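Local coordinates for protein putative citrate lyase, alfa subunit (Streptococcus mutans, PDB 2HJ0) that is a putative citrate lyase alpha subunit, a member of the CitF family in a Rossmann-like clan, modelled as a two-chain assembly, at residues T245-N250 with S284-R289. Residues are numbered along the deposited sequence; the frame is centred on the assembly and turned at random.
Sequences TRYTKN and SLAVTR
Y247, in the loop between helices 238-241 and 251-265, lies against helix 282-297. CB comes 3.7 Å from R289 NH2. With CG anti to the carbonyl carbon (chi1 -63°), the ring crosses the helix obliquely: CD1 meets A286 CA at 3.5 Å and L285 CG at 4.0 Å. CE1 comes within 3.7 Å of L285 O, and CD2 lies 3.8 Å from both R289 NE and NH2. CE2 and CZ lie under R289 CB, which sits 4.2 Å from the ring centroid and 21° off its normal, a CH-pi contact over one face, offset toward the rim. The guanidinium stands at 80° to the ring plane. At the tip, OH reaches T288 OG1 near the ring plane, at 2.8 Å, a hydrogen bond in which either hydroxyl may donate. A312 of helix 311-318 touches both Y247 and T288. One residue on, T248 CG2 packs on A286 CB at 4.0 Å, while T248 OG1 accepts from N250 N, the N-cap residue of helix 251-265, in an ST turn and also hydrogen-bonds OE2 of E253 within that helix. The contact thus joins loop to helix mainly through apolar and CH-pi packing, with one hydroxyl-hydroxyl hydrogen bond giving the phenol OH a polar partner at buried T288.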
loop_
_atom_site.group_PDB
_atom_site.type_symbol
_atom_site.label_atom_id
_atom_site.label_comp_id
_atom_site.label_asym_id
_atom_site.label_seq_id
_atom_site.Cartn_x
_atom_site.Cartn_y
_atom_site.Cartn_z
ATOM N N THR A 245 -14.711 9.029 25.331
ATOM C CA THR A 245 -16.053 8.843 25.867
ATOM C C THR A 245 -16.046 7.696 26.868
ATOM O O THR A 245 -15.833 6.540 26.506
ATOM C CB THR A 245 -17.080 8.560 24.750
ATOM O OG1 THR A 245 -17.097 9.659 23.821
ATOM C CG2 THR A 245 -18.476 8.390 25.355
ATOM N N ARG A 246 -16.273 8.031 28.132
ATOM C CA ARG A 246 -16.274 7.042 29.196
ATOM C C ARG A 246 -17.457 6.090 29.049
ATOM O O ARG A 246 -18.371 6.338 28.264
ATOM C CB ARG A 246 -16.317 7.740 30.566
ATOM C CG ARG A 246 -16.012 6.828 31.770
ATOM C CD ARG A 246 -14.592 6.240 31.707
ATOM N NE ARG A 246 -14.254 5.401 32.866
ATOM C CZ ARG A 246 -14.137 5.843 34.117
ATOM N NH1 ARG A 246 -14.328 7.128 34.395
ATOM N NH2 ARG A 246 -13.819 4.997 35.091
ATOM N N TYR A 247 -17.418 4.999 29.809
ATOM C CA TYR A 247 -18.463 3.990 29.792
ATOM C C TYR A 247 -19.807 4.541 30.245
ATOM O O TYR A 247 -19.909 5.674 30.704
ATOM C CB TYR A 247 -18.089 2.828 30.702
ATOM C CG TYR A 247 -16.847 2.080 30.294
ATOM C CD1 TYR A 247 -16.774 1.417 29.068
ATOM C CD2 TYR A 247 -15.754 2.008 31.150
ATOM C CE1 TYR A 247 -15.639 0.696 28.709
ATOM C CE2 TYR A 247 -14.620 1.294 30.804
ATOM C CZ TYR A 247 -14.566 0.639 29.584
ATOM O OH TYR A 247 -13.436 -0.074 29.261
ATOM N N THR A 248 -20.840 3.719 30.129
ATOM C CA THR A 248 -22.178 4.126 30.521
ATOM C C THR A 248 -22.402 4.021 32.028
ATOM O O THR A 248 -21.602 3.430 32.751
ATOM C CB THR A 248 -23.228 3.275 29.790
ATOM O OG1 THR A 248 -24.542 3.682 30.182
ATOM C CG2 THR A 248 -23.033 1.803 30.110
ATOM N N LYS A 249 -23.502 4.601 32.492
ATOM C CA LYS A 249 -23.862 4.596 33.904
ATOM C C LYS A 249 -25.212 3.917 34.055
ATOM O O LYS A 249 -25.596 3.518 35.150
ATOM C CB LYS A 249 -23.955 6.031 34.409
ATOM C CG LYS A 249 -22.744 6.872 34.059
ATOM C CD LYS A 249 -21.571 6.569 34.976
ATOM C CE LYS A 249 -21.562 7.523 36.145
ATOM N NZ LYS A 249 -21.466 8.930 35.655
ATOM N N ASN A 250 -25.929 3.797 32.940
ATOM C CA ASN A 250 -27.245 3.167 32.927
ATOM C C ASN A 250 -27.172 1.727 33.401
ATOM O O ASN A 250 -26.649 0.857 32.701
ATOM C CB ASN A 250 -27.839 3.181 31.529
ATOM C CG ASN A 250 -29.194 2.519 31.488
ATOM O OD1 ASN A 250 -30.148 3.012 32.085
ATOM N ND2 ASN A 250 -29.286 1.383 30.799
ATOM N N SER A 284 -22.536 -2.246 24.325
ATOM C CA SER A 284 -21.566 -2.914 23.464
ATOM C C SER A 284 -20.142 -2.458 23.783
ATOM O O SER A 284 -19.185 -3.214 23.601
ATOM C CB SER A 284 -21.864 -2.629 21.995
ATOM O OG SER A 284 -21.620 -1.267 21.710
ATOM N N LEU A 285 -19.995 -1.223 24.248
ATOM C CA LEU A 285 -18.674 -0.718 24.598
ATOM C C LEU A 285 -18.311 -1.119 26.016
ATOM O O LEU A 285 -17.227 -1.615 26.260
ATOM C CB LEU A 285 -18.634 0.807 24.474
ATOM C CG LEU A 285 -17.465 1.579 25.103
ATOM C CD1 LEU A 285 -16.120 1.113 24.583
ATOM C CD2 LEU A 285 -17.668 3.037 24.792
ATOM N N ALA A 286 -19.241 -0.907 26.940
ATOM C CA ALA A 286 -19.021 -1.218 28.342
ATOM C C ALA A 286 -18.575 -2.651 28.583
ATOM O O ALA A 286 -17.863 -2.935 29.542
ATOM C CB ALA A 286 -20.284 -0.936 29.132
ATOM N N VAL A 287 -19.004 -3.558 27.720
ATOM C CA VAL A 287 -18.640 -4.952 27.876
ATOM C C VAL A 287 -17.139 -5.108 28.126
ATOM O O VAL A 287 -16.729 -6.029 28.823
ATOM C CB VAL A 287 -19.067 -5.766 26.629
ATOM C CG1 VAL A 287 -18.252 -5.330 25.425
ATOM C CG2 VAL A 287 -18.901 -7.244 26.882
ATOM N N THR A 288 -16.325 -4.205 27.581
ATOM C CA THR A 288 -14.876 -4.302 27.769
ATOM C C THR A 288 -14.446 -4.148 29.234
ATOM O O THR A 288 -13.432 -4.707 29.648
ATOM C CB THR A 288 -14.090 -3.258 26.927
ATOM O OG1 THR A 288 -14.319 -1.949 27.449
ATOM C CG2 THR A 288 -14.510 -3.292 25.497
ATOM N N ARG A 289 -15.207 -3.389 30.015
ATOM C CA ARG A 289 -14.883 -3.195 31.425
ATOM C C ARG A 289 -14.915 -4.522 32.161
ATOM O O ARG A 289 -13.939 -4.903 32.813
ATOM C CB ARG A 289 -15.874 -2.235 32.095
ATOM C CG ARG A 289 -15.793 -2.237 33.612
ATOM C CD ARG A 289 -16.989 -1.559 34.262
ATOM N NE ARG A 289 -16.972 -0.107 34.112
ATOM C CZ ARG A 289 -17.996 0.677 34.435
ATOM N NH1 ARG A 289 -19.107 0.137 34.916
ATOM N NH2 ARG A 289 -17.910 1.996 34.279
#